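Dihydrodipicolinate reductase N-terminus domain-containing protein (Mycobacterium smegmatis, PDB 6IAQ) probably catalyses, as a native NADP-dependent amine dehydrogenase, the asymmetric reductive amination of ketones to amines. Local coordinates at residues 165-171 against 269-275; 225-231 against 248-254; 132-138 against 321-327; 111-116 against 205-210. One frame throughout, in Å; residues are numbered along the deposited sequence.

Contact 1 of 4, residues 165-171 against 269-275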
# COMPACT_ATOMS: atom_id res chain seq x y z
N LYS A 165 10.33 -2.82 12.05
CA LYS A 165 10.27 -3.18 13.47
C LYS A 165 8.83 -3.58 13.74
O LYS A 165 7.92 -2.79 13.41
CB LYS A 165 10.73 -2.03 14.37
CG LYS A 165 10.92 -2.45 15.82
CD LYS A 165 11.54 -1.40 16.74
CE LYS A 165 10.63 -0.21 16.98
NZ LYS A 165 10.78 0.34 18.35
N ALA A 166 8.63 -4.79 14.29
CA ALA A 166 7.30 -5.36 14.52
C ALA A 166 7.26 -6.06 15.87
O ALA A 166 8.27 -6.67 16.30
CB ALA A 166 6.94 -6.28 13.38
N SER A 167 6.10 -5.98 16.50
CA SER A 167 5.79 -6.64 17.78
C SER A 167 4.40 -7.29 17.64
O SER A 167 3.48 -6.60 17.23
CB SER A 167 5.85 -5.66 18.93
OG SER A 167 5.60 -6.30 20.17
N TRP A 168 4.29 -8.56 18.01
CA TRP A 168 2.97 -9.21 18.19
C TRP A 168 2.96 -10.02 19.50
O TRP A 168 4.02 -10.34 20.03
CB TRP A 168 2.56 -10.02 16.96
CG TRP A 168 3.59 -10.98 16.46
CD1 TRP A 168 4.47 -10.75 15.45
CD2 TRP A 168 3.83 -12.33 16.92
NE1 TRP A 168 5.24 -11.88 15.23
CE2 TRP A 168 4.87 -12.85 16.13
CE3 TRP A 168 3.24 -13.15 17.89
CZ2 TRP A 168 5.33 -14.15 16.27
CZ3 TRP A 168 3.71 -14.43 18.06
CH2 TRP A 168 4.73 -14.92 17.25
N ASN A 169 1.75 -10.25 19.98
CA ASN A 169 1.42 -10.87 21.28
C ASN A 169 1.08 -12.36 21.07
O ASN A 169 0.05 -12.65 20.47
CB ASN A 169 0.26 -10.13 21.93
CG ASN A 169 -0.04 -10.59 23.33
OD1 ASN A 169 0.68 -11.43 23.89
ND2 ASN A 169 -1.07 -10.04 23.92
N VAL A 170 1.92 -13.25 21.60
CA VAL A 170 1.63 -14.71 21.71
C VAL A 170 0.17 -14.94 22.14
O VAL A 170 -0.48 -15.82 21.60
CB VAL A 170 2.62 -15.39 22.66
CG1 VAL A 170 2.11 -16.73 23.14
CG2 VAL A 170 3.95 -15.53 22.00
N ASP A 171 -0.33 -14.19 23.12
CA ASP A 171 -1.65 -14.48 23.74
C ASP A 171 -2.80 -14.05 22.82
O ASP A 171 -3.94 -14.29 23.20
CB ASP A 171 -1.74 -13.87 25.14
CG ASP A 171 -1.18 -14.82 26.20
OD1 ASP A 171 -0.64 -15.88 25.83
OD2 ASP A 171 -1.29 -14.49 27.40
N GLU A 269 13.33 -6.49 12.29
CA GLU A 269 13.35 -6.99 13.68
C GLU A 269 11.91 -7.27 14.09
O GLU A 269 11.03 -6.37 13.94
CB GLU A 269 14.01 -5.95 14.58
CG GLU A 269 13.93 -6.29 16.05
CD GLU A 269 14.58 -5.25 16.94
OE1 GLU A 269 14.26 -4.08 16.79
OE2 GLU A 269 15.43 -5.61 17.74
N MET A 270 11.67 -8.49 14.59
CA MET A 270 10.32 -8.97 14.94
C MET A 270 10.37 -9.65 16.30
O MET A 270 11.16 -10.58 16.49
CB MET A 270 9.81 -9.93 13.85
CG MET A 270 8.37 -10.31 14.03
SD MET A 270 8.05 -11.93 13.27
CE MET A 270 8.80 -12.93 14.55
N SER A 271 9.53 -9.19 17.20
CA SER A 271 9.33 -9.85 18.51
C SER A 271 7.93 -10.45 18.55
O SER A 271 6.93 -9.74 18.26
CB SER A 271 9.55 -8.90 19.64
OG SER A 271 9.19 -9.51 20.87
N GLY A 272 7.88 -11.72 18.93
CA GLY A 272 6.65 -12.45 19.23
C GLY A 272 6.73 -12.97 20.65
O GLY A 272 7.57 -13.88 20.90
N ARG A 273 5.93 -12.39 21.56
CA ARG A 273 6.07 -12.69 23.00
C ARG A 273 4.74 -12.50 23.72
O ARG A 273 3.85 -11.79 23.21
CB ARG A 273 7.17 -11.83 23.62
CG ARG A 273 6.83 -10.33 23.69
CD ARG A 273 8.01 -9.42 24.12
NE ARG A 273 7.39 -8.11 24.31
CZ ARG A 273 7.10 -7.26 23.32
NH1 ARG A 273 7.47 -7.52 22.08
NH2 ARG A 273 6.43 -6.15 23.60
N VAL A 274 4.64 -13.07 24.91
CA VAL A 274 3.51 -12.81 25.82
C VAL A 274 3.62 -11.35 26.28
O VAL A 274 4.70 -10.96 26.74
CB VAL A 274 3.47 -13.79 26.99
CG1 VAL A 274 2.31 -13.51 27.90
CG2 VAL A 274 3.42 -15.24 26.51
N TYR A 275 2.54 -10.58 26.14
CA TYR A 275 2.49 -9.17 26.60
C TYR A 275 2.05 -9.12 28.07
O TYR A 275 1.17 -9.90 28.51
CB TYR A 275 1.50 -8.36 25.78
CG TYR A 275 1.96 -7.96 24.41
CD1 TYR A 275 3.12 -8.46 23.82
CD2 TYR A 275 1.17 -7.10 23.66
CE1 TYR A 275 3.50 -8.08 22.54
CE2 TYR A 275 1.53 -6.71 22.39
CZ TYR A 275 2.69 -7.20 21.82
OH TYR A 275 3.01 -6.82 20.54
O HOH W 1 5.31 -3.76 21.93
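Two neighbouring parallel strands of the mixed sheet in the C-terminal domain meet here, with Trp-168 laid over Gly-272 and Asn-169 over Tyr-275 on the other face. Backbone bonds such as Trp-168 N to Ser-271 O (2.9 Å) keep the strands in step. The indole folds back across the neighbouring strand because Trp-168 CG sits between its backbone N and carbonyl carbon (chi1 51°). Its six-membered ring then rests squarely on Gly-272, whose CA is 3.4 Å from the centroid, a CH-pi contact that only a residue lacking a side chain permits. In the indole plane, at its edge, Met-270 SD lies 3.4 Å from Trp-168 NE1, a Met-aromatic contact that gives the buried N-H a weak acceptor, nearly straight (165°). On the opposite face, Asn-169 CB sits over the centre of the Tyr-275 ring, 3.5 Å from its centroid, a CH-pi contact, and the amide, offset toward Tyr-275 CG, lies almost parallel to the ring (5° between planes). Asn-169 OD1 takes Tyr-275 N at 3.0 Å and, from the other face of the amide, Asp-171 N, closing an Asx turn. Ser-167 OG meets Tyr-275 OH at 2.7 Å and Arg-273 NH1 at 2.9 Å; the guanidinium also pairs with Glu-279. The Trp-168 side is thus aromatic and sulfur-lined, while on the other a polar network surrounds the Tyr-275 ring and Arg-273 probably polarises the Ser-167 hydroxyl.

Contact 2 of 4, residues 225-231 against 248-254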
# COMPACT_ATOMS: atom_id res chain seq x y z
N ALA A 225 19.93 -13.09 13.60
CA ALA A 225 20.22 -13.32 15.03
C ALA A 225 18.89 -13.34 15.79
O ALA A 225 17.91 -12.71 15.34
CB ALA A 225 21.14 -12.26 15.58
N THR A 226 18.86 -14.08 16.89
CA THR A 226 17.67 -14.28 17.72
C THR A 226 18.09 -14.22 19.18
O THR A 226 19.15 -14.79 19.50
CB THR A 226 16.98 -15.61 17.41
OG1 THR A 226 16.59 -15.54 16.04
CG2 THR A 226 15.80 -15.88 18.33
N ARG A 227 17.30 -13.57 20.02
CA ARG A 227 17.48 -13.57 21.48
C ARG A 227 16.13 -13.86 22.12
O ARG A 227 15.07 -13.52 21.57
CB ARG A 227 18.07 -12.23 21.93
CG ARG A 227 17.17 -11.04 21.69
CD ARG A 227 17.45 -9.93 22.68
NE ARG A 227 16.42 -8.90 22.72
CZ ARG A 227 16.32 -7.89 21.86
NH1 ARG A 227 17.13 -7.79 20.81
NH2 ARG A 227 15.36 -6.99 22.03
N PRO A 228 16.12 -14.52 23.29
CA PRO A 228 14.87 -14.80 23.98
C PRO A 228 14.32 -13.49 24.57
O PRO A 228 15.10 -12.59 24.87
CB PRO A 228 15.29 -15.77 25.08
CG PRO A 228 16.74 -15.35 25.37
CD PRO A 228 17.30 -15.03 24.01
N ASP A 229 12.99 -13.43 24.67
CA ASP A 229 12.29 -12.39 25.45
C ASP A 229 12.03 -13.01 26.82
O ASP A 229 11.57 -14.18 26.87
CB ASP A 229 11.03 -11.89 24.74
CG ASP A 229 11.30 -11.30 23.36
OD1 ASP A 229 12.36 -10.74 23.16
OD2 ASP A 229 10.41 -11.41 22.50
N ILE A 230 12.33 -12.26 27.88
CA ILE A 230 12.35 -12.78 29.28
C ILE A 230 11.25 -12.08 30.07
O ILE A 230 11.14 -10.86 29.95
CB ILE A 230 13.74 -12.50 29.88
CG1 ILE A 230 14.86 -13.05 28.99
CG2 ILE A 230 13.83 -13.04 31.29
CD1 ILE A 230 14.76 -14.54 28.73
N ALA A 231 10.51 -12.82 30.88
CA ALA A 231 9.58 -12.25 31.88
C ALA A 231 10.37 -11.43 32.92
O ALA A 231 11.25 -12.00 33.59
CB ALA A 231 8.80 -13.37 32.54
N ASP A 248 11.57 -16.60 33.21
CA ASP A 248 11.06 -17.58 32.20
C ASP A 248 11.11 -16.94 30.80
O ASP A 248 10.99 -15.70 30.67
CB ASP A 248 9.64 -18.05 32.51
CG ASP A 248 9.55 -19.04 33.66
OD1 ASP A 248 10.61 -19.46 34.16
OD2 ASP A 248 8.41 -19.39 34.05
N VAL A 249 11.31 -17.76 29.77
CA VAL A 249 11.24 -17.31 28.36
C VAL A 249 9.77 -17.07 28.02
O VAL A 249 8.92 -17.92 28.37
CB VAL A 249 11.91 -18.29 27.39
CG1 VAL A 249 11.73 -17.85 25.94
CG2 VAL A 249 13.39 -18.46 27.72
N ILE A 250 9.45 -15.93 27.39
CA ILE A 250 8.05 -15.57 27.04
C ILE A 250 7.91 -15.35 25.53
O ILE A 250 6.84 -14.88 25.12
CB ILE A 250 7.56 -14.35 27.84
CG1 ILE A 250 8.39 -13.10 27.53
CG2 ILE A 250 7.51 -14.67 29.32
CD1 ILE A 250 7.83 -11.82 28.14
N GLY A 251 8.94 -15.67 24.76
CA GLY A 251 8.95 -15.49 23.32
C GLY A 251 10.33 -15.21 22.84
O GLY A 251 11.29 -15.50 23.57
N PHE A 252 10.45 -14.62 21.66
CA PHE A 252 11.78 -14.25 21.16
C PHE A 252 11.67 -13.12 20.14
O PHE A 252 10.59 -12.90 19.55
CB PHE A 252 12.56 -15.45 20.59
CG PHE A 252 11.95 -16.17 19.42
CD1 PHE A 252 12.05 -15.67 18.13
CD2 PHE A 252 11.36 -17.41 19.59
CE1 PHE A 252 11.50 -16.35 17.05
CE2 PHE A 252 10.81 -18.08 18.51
CZ PHE A 252 10.89 -17.55 17.24
N THR A 253 12.82 -12.50 19.91
CA THR A 253 13.03 -11.41 18.95
C THR A 253 14.08 -11.87 17.94
O THR A 253 15.16 -12.29 18.36
CB THR A 253 13.42 -10.11 19.68
OG1 THR A 253 12.37 -9.78 20.60
CG2 THR A 253 13.72 -9.00 18.69
N ASP A 254 13.74 -11.80 16.66
CA ASP A 254 14.65 -12.06 15.53
C ASP A 254 15.04 -10.72 14.92
O ASP A 254 14.21 -9.84 14.89
CB ASP A 254 14.01 -12.90 14.41
CG ASP A 254 13.48 -14.26 14.80
OD1 ASP A 254 14.18 -14.98 15.54
OD2 ASP A 254 12.35 -14.59 14.35
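This is an antiparallel strand pairing at the border of the mixed sheet, where strand 219-230, outermost within the chain, lies along strand 249-260. Arg-227 and Thr-253 form a hydrogen-bonded pair, with Arg-227 N to Thr-253 O and Thr-253 N to Arg-227 O both 3.0 Å. Pro-228, which has no N-H to give, occupies a non-hydrogen-bonded position beside Phe-252, where none is needed. Further on, Ile-250 N bonds to Asp-229 O at 2.8 Å and Ala-231 N to Asp-248 O at 2.9 Å. Two threonine-aspartate pairs reinforce this ladder. Thr-226 and Asp-254 run side by side, and the Thr-226 hydroxyl OG1 donates to Asp-254 OD1 in a short bond of 2.5 Å on the anti side of the carboxylate; Arg-199 joins both residues, so the carboxylate charge is probably well balanced. Asp-229 reaches diagonally instead: with CG anti to the carbonyl carbon (chi1 -59°), its carboxylate passes across Thr-253 at about a right angle and receives OG1 on the syn lone pair of OD1, at 2.7 Å. Asp-229 OD2 accepts from Ser-271 OG on the next strand, so a buried acid is satisfied by two hydroxyls. On the face of Thr-226, its methyl CG2 lies 3.8 Å from Phe-252 CD1, and helix 187-195 covers Phe-252 and Pro-228. At the backbone angles of Gly-251 a CB would collide with the carbonyl oxygen of Ile-250, so glycine suits the place. Ile-230 pairs with Val-249 and Pro-228 with Phe-252; between these pairs one residue, Asp-229, faces two, Ile-250 and Gly-251: a beta bulge in the antiparallel ladder.

Contact 3 of 4, residues 132-138 against 321-327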
# COMPACT_ATOMS: atom_id res chain seq x y z
N GLY A 132 -4.37 -28.31 -11.33
CA GLY A 132 -5.06 -27.03 -11.58
C GLY A 132 -5.26 -26.19 -10.31
O GLY A 132 -6.00 -25.20 -10.39
N ALA A 133 -4.61 -26.54 -9.20
CA ALA A 133 -4.82 -25.89 -7.89
C ALA A 133 -3.79 -24.76 -7.67
O ALA A 133 -2.59 -24.91 -8.07
CB ALA A 133 -4.74 -26.91 -6.77
N THR A 134 -4.23 -23.70 -6.99
CA THR A 134 -3.34 -22.61 -6.48
C THR A 134 -3.07 -22.81 -4.98
O THR A 134 -4.05 -23.06 -4.24
CB THR A 134 -3.95 -21.23 -6.77
OG1 THR A 134 -4.20 -21.12 -8.18
CG2 THR A 134 -3.05 -20.11 -6.26
N LEU A 135 -1.81 -22.71 -4.57
CA LEU A 135 -1.41 -22.67 -3.13
C LEU A 135 -0.80 -21.28 -2.83
O LEU A 135 0.11 -20.84 -3.58
CB LEU A 135 -0.37 -23.75 -2.82
CG LEU A 135 -0.67 -25.16 -3.31
CD1 LEU A 135 0.49 -26.07 -2.96
CD2 LEU A 135 -1.97 -25.73 -2.75
N THR A 136 -1.29 -20.61 -1.79
CA THR A 136 -0.84 -19.23 -1.43
C THR A 136 -0.70 -19.11 0.10
O THR A 136 -1.70 -19.35 0.79
CB THR A 136 -1.82 -18.18 -1.96
OG1 THR A 136 -1.82 -18.25 -3.40
CG2 THR A 136 -1.47 -16.78 -1.50
N GLY A 137 0.48 -18.77 0.57
CA GLY A 137 0.72 -18.30 1.94
C GLY A 137 0.36 -16.84 2.10
O GLY A 137 0.88 -16.00 1.33
N THR A 138 -0.51 -16.54 3.07
CA THR A 138 -0.92 -15.16 3.40
C THR A 138 -1.05 -15.04 4.92
O THR A 138 -0.44 -15.85 5.64
CB THR A 138 -2.17 -14.79 2.60
OG1 THR A 138 -2.60 -13.46 2.92
CG2 THR A 138 -3.31 -15.74 2.84
N PRO A 321 -3.45 -18.29 -11.39
CA PRO A 321 -2.89 -19.46 -12.07
C PRO A 321 -2.55 -20.60 -11.11
O PRO A 321 -2.30 -20.36 -9.93
CB PRO A 321 -1.58 -18.96 -12.69
CG PRO A 321 -1.82 -17.46 -12.85
CD PRO A 321 -2.66 -17.08 -11.65
N PRO A 322 -2.57 -21.87 -11.59
CA PRO A 322 -2.19 -23.00 -10.75
C PRO A 322 -0.72 -22.90 -10.36
O PRO A 322 0.04 -22.25 -11.08
CB PRO A 322 -2.46 -24.24 -11.62
CG PRO A 322 -3.45 -23.74 -12.69
CD PRO A 322 -3.06 -22.28 -12.91
N GLY A 323 -0.35 -23.54 -9.25
CA GLY A 323 1.00 -23.49 -8.68
C GLY A 323 1.01 -22.75 -7.34
O GLY A 323 -0.07 -22.39 -6.84
N ILE A 324 2.19 -22.62 -6.75
CA ILE A 324 2.45 -21.69 -5.62
C ILE A 324 2.39 -20.28 -6.20
O ILE A 324 3.25 -19.96 -7.05
CB ILE A 324 3.80 -21.97 -4.93
CG1 ILE A 324 3.80 -23.32 -4.21
CG2 ILE A 324 4.14 -20.85 -3.94
CD1 ILE A 324 5.14 -23.63 -3.58
N VAL A 325 1.41 -19.48 -5.78
CA VAL A 325 1.34 -18.05 -6.17
C VAL A 325 1.52 -17.21 -4.90
O VAL A 325 0.66 -17.30 -4.01
CB VAL A 325 0.04 -17.73 -6.93
CG1 VAL A 325 0.01 -16.25 -7.33
CG2 VAL A 325 -0.14 -18.61 -8.17
N THR A 326 2.60 -16.45 -4.81
CA THR A 326 2.93 -15.58 -3.67
C THR A 326 2.19 -14.24 -3.79
O THR A 326 1.86 -13.80 -4.90
CB THR A 326 4.45 -15.39 -3.57
OG1 THR A 326 4.92 -14.89 -4.82
CG2 THR A 326 5.14 -16.69 -3.24
N VAL A 327 1.92 -13.62 -2.64
CA VAL A 327 0.98 -12.47 -2.52
C VAL A 327 1.53 -11.21 -3.22
O VAL A 327 0.72 -10.37 -3.60
CB VAL A 327 0.67 -12.21 -1.04
CG1 VAL A 327 -0.20 -13.35 -0.50
CG2 VAL A 327 1.93 -11.98 -0.22
O HOH W 2 2.50 -15.60 -0.60
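Thr-134 reaches over to the chain turning into strand 323-324: its CB lies 3.7 Å from Pro-321 O, and from there the side chain forks. The hydroxyl branch, placed anti to the carbonyl carbon (chi1 -56°), brings OG1 to 2.7 Å from Pro-321 O, which it meets from well above the carbonyl plane. The methyl branch, CG2, ends 3.8 Å from Val-325 CG2. One beta-branched residue thus serves a polar and an apolar neighbour at once. Thr-136 does likewise two residues on: OG1 donates to Val-325 O at 2.7 Å, in the carbonyl plane and on a lone pair, while CG2 packs on Val-327 CG1. Between them the backbones pair in parallel, with Leu-135 N bonded to Gly-323 O (2.9 Å) and Leu-135 O accepting from Val-325 N. Gly-323 adopts backbone angles that would push a CB into the carbonyl oxygen of Pro-322, and Pro-322 packs its ring carbons on Gly-132, which ends the preceding helix in a Schellman motif. Beyond the strand pair a water spans the widening gap, donating to Gly-137 O at 2.6 Å and accepting from Val-327 N. Strand 323-324 is thereby added as an edge to the parallel Rossmann-type sheet, and strand 134-137 runs on to Thr-138 in the NADP pocket. The threonine hydroxyls donate to carbonyl oxygens before and after the short strand, extending the connection by side chains.

Contact 4 of 4, residues 111-116 against 205-210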
# COMPACT_ATOMS: atom_id res chain seq x y z
N LEU A 111 4.71 -17.65 2.97
CA LEU A 111 4.62 -16.25 2.45
C LEU A 111 5.50 -16.14 1.21
O LEU A 111 5.04 -15.54 0.18
CB LEU A 111 5.06 -15.26 3.53
CG LEU A 111 4.99 -13.79 3.13
CD1 LEU A 111 3.55 -13.32 3.05
CD2 LEU A 111 5.81 -12.95 4.10
N TYR A 112 6.71 -16.70 1.30
CA TYR A 112 7.69 -16.72 0.20
C TYR A 112 8.69 -17.83 0.48
O TYR A 112 9.72 -17.60 1.10
CB TYR A 112 8.37 -15.35 0.03
CG TYR A 112 8.98 -15.18 -1.34
CD1 TYR A 112 8.23 -14.70 -2.41
CD2 TYR A 112 10.28 -15.58 -1.57
CE1 TYR A 112 8.78 -14.59 -3.68
CE2 TYR A 112 10.85 -15.48 -2.83
CZ TYR A 112 10.09 -14.99 -3.88
OH TYR A 112 10.65 -14.89 -5.12
N PRO A 113 8.37 -19.09 0.09
CA PRO A 113 9.15 -20.25 0.53
C PRO A 113 10.28 -20.71 -0.38
O PRO A 113 11.02 -21.60 0.03
CB PRO A 113 8.05 -21.31 0.56
CG PRO A 113 7.21 -21.00 -0.66
CD PRO A 113 7.17 -19.48 -0.67
N TRP A 114 10.43 -20.09 -1.56
CA TRP A 114 11.32 -20.58 -2.64
C TRP A 114 12.78 -20.70 -2.14
O TRP A 114 13.45 -21.67 -2.56
CB TRP A 114 11.24 -19.64 -3.85
CG TRP A 114 9.87 -19.51 -4.43
CD1 TRP A 114 9.04 -18.44 -4.28
CD2 TRP A 114 9.15 -20.47 -5.23
NE1 TRP A 114 7.86 -18.67 -4.93
CE2 TRP A 114 7.90 -19.89 -5.54
CE3 TRP A 114 9.44 -21.74 -5.73
CZ2 TRP A 114 6.94 -20.54 -6.32
CZ3 TRP A 114 8.50 -22.38 -6.50
CH2 TRP A 114 7.25 -21.80 -6.80
N GLU A 115 13.25 -19.79 -1.29
CA GLU A 115 14.67 -19.76 -0.88
C GLU A 115 14.87 -20.62 0.37
O GLU A 115 15.90 -21.32 0.43
CB GLU A 115 15.15 -18.33 -0.61
CG GLU A 115 14.90 -17.37 -1.77
CD GLU A 115 15.52 -17.79 -3.09
OE1 GLU A 115 16.65 -18.27 -3.07
OE2 GLU A 115 14.85 -17.62 -4.12
N THR A 116 13.96 -20.57 1.35
CA THR A 116 14.16 -21.28 2.63
C THR A 116 13.87 -22.79 2.45
O THR A 116 14.47 -23.56 3.15
CB THR A 116 13.36 -20.64 3.78
OG1 THR A 116 12.00 -20.53 3.36
CG2 THR A 116 13.91 -19.30 4.18
N ARG A 205 12.79 -13.71 7.61
CA ARG A 205 13.61 -14.12 6.45
C ARG A 205 12.70 -14.24 5.22
O ARG A 205 13.06 -13.77 4.11
CB ARG A 205 14.37 -15.40 6.79
CG ARG A 205 15.03 -16.05 5.58
CD ARG A 205 16.08 -15.16 4.93
NE ARG A 205 16.29 -15.71 3.61
CZ ARG A 205 17.06 -16.76 3.36
NH1 ARG A 205 17.73 -17.34 4.34
NH2 ARG A 205 17.18 -17.20 2.12
N ASN A 206 11.53 -14.84 5.40
CA ASN A 206 10.58 -15.00 4.28
C ASN A 206 10.09 -13.61 3.87
O ASN A 206 9.94 -13.38 2.65
CB ASN A 206 9.50 -16.01 4.64
CG ASN A 206 10.11 -17.36 4.93
OD1 ASN A 206 10.12 -17.77 6.10
ND2 ASN A 206 10.65 -18.00 3.89
N VAL A 207 9.87 -12.70 4.83
CA VAL A 207 9.44 -11.31 4.50
C VAL A 207 10.48 -10.67 3.57
O VAL A 207 10.10 -10.14 2.52
CB VAL A 207 9.22 -10.47 5.78
CG1 VAL A 207 9.04 -8.99 5.44
CG2 VAL A 207 7.99 -10.97 6.52
N LEU A 208 11.75 -10.69 3.96
CA LEU A 208 12.83 -10.02 3.19
C LEU A 208 13.05 -10.73 1.84
O LEU A 208 13.32 -10.03 0.86
CB LEU A 208 14.09 -9.95 4.04
CG LEU A 208 13.97 -9.13 5.33
CD1 LEU A 208 15.31 -8.95 6.00
CD2 LEU A 208 13.28 -7.79 5.08
N ASP A 209 12.90 -12.05 1.77
CA ASP A 209 13.04 -12.77 0.47
C ASP A 209 11.99 -12.22 -0.49
O ASP A 209 12.29 -11.98 -1.66
CB ASP A 209 12.91 -14.30 0.61
CG ASP A 209 14.09 -14.99 1.31
OD1 ASP A 209 15.16 -14.36 1.44
OD2 ASP A 209 13.93 -16.17 1.72
N ALA A 210 10.76 -12.01 -0.01
CA ALA A 210 9.64 -11.49 -0.83
C ALA A 210 9.97 -10.07 -1.31
O ALA A 210 9.74 -9.79 -2.50
CB ALA A 210 8.35 -11.51 -0.05
O HOH W 3 12.17 -18.04 0.70
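Tyr-112 turns its ring onto helix 203-215 because CG stands opposite the backbone N (chi1 -159°), while Asn-206 sends its amide back to the loop with CG opposite its own carbonyl carbon (chi1 -61°). This loop-to-helix junction ties the segment after strand 102-105 of the Rossmann-type domain to the C-terminal domain. Asn-206 ND2 has two N-H groups and spends both: one on Thr-116 OG1 at 2.9 Å, in the amide plane, the other on Tyr-112 O at 3.0 Å, from above the carbonyl plane. An asparagine suits this spot because two acceptors fix the rotation of its amide; Thr-116 OG1 is also bonded to Glu-109. The Tyr-112 ring lies over the helix, with Ala-210 CA 4.0 Å from its centroid in a CH-pi contact, and small Ala-210 lets the ring come so near. Leu-111 CD2 adds an apolar touch on Val-207 CG2. Arg-205 holds Asp-209 through a straight salt bridge (174°), NE to OD1 at 2.8 Å, and Thr-116 CG2 sits over the guanidinium face. The other carboxylate oxygen, Asp-209 OD2, accepts from a water that also donates to Tyr-112 O and accepts from Thr-116 N at 3.2 Å.

How the contacts relate
Contacts 1 and 2 belong to one mixed sheet and share an interface, for strands 249-260 and 265-273 are neighbours; Val-274 N of contact 1 lies 2.9 Å from Ile-250 O of contact 2, a probable hydrogen bond. Contact 1 lies inside that sheet and is parallel, whereas contact 2 is antiparallel and reaches the sheet's border with three exposed residues. Contact 3 belongs to the other, parallel sheet, on the opposite side of the chain's centre, and is largely buried. Contact 4, also buried, joins a loop to a helix and touches contact 3 where Thr-326 packs on Tyr-112 and Trp-114. Aromatic faces mark contacts 1 and 4, carboxylate-hydroxyl pairs contact 2, and hydroxyl-to-backbone bonds contact 3.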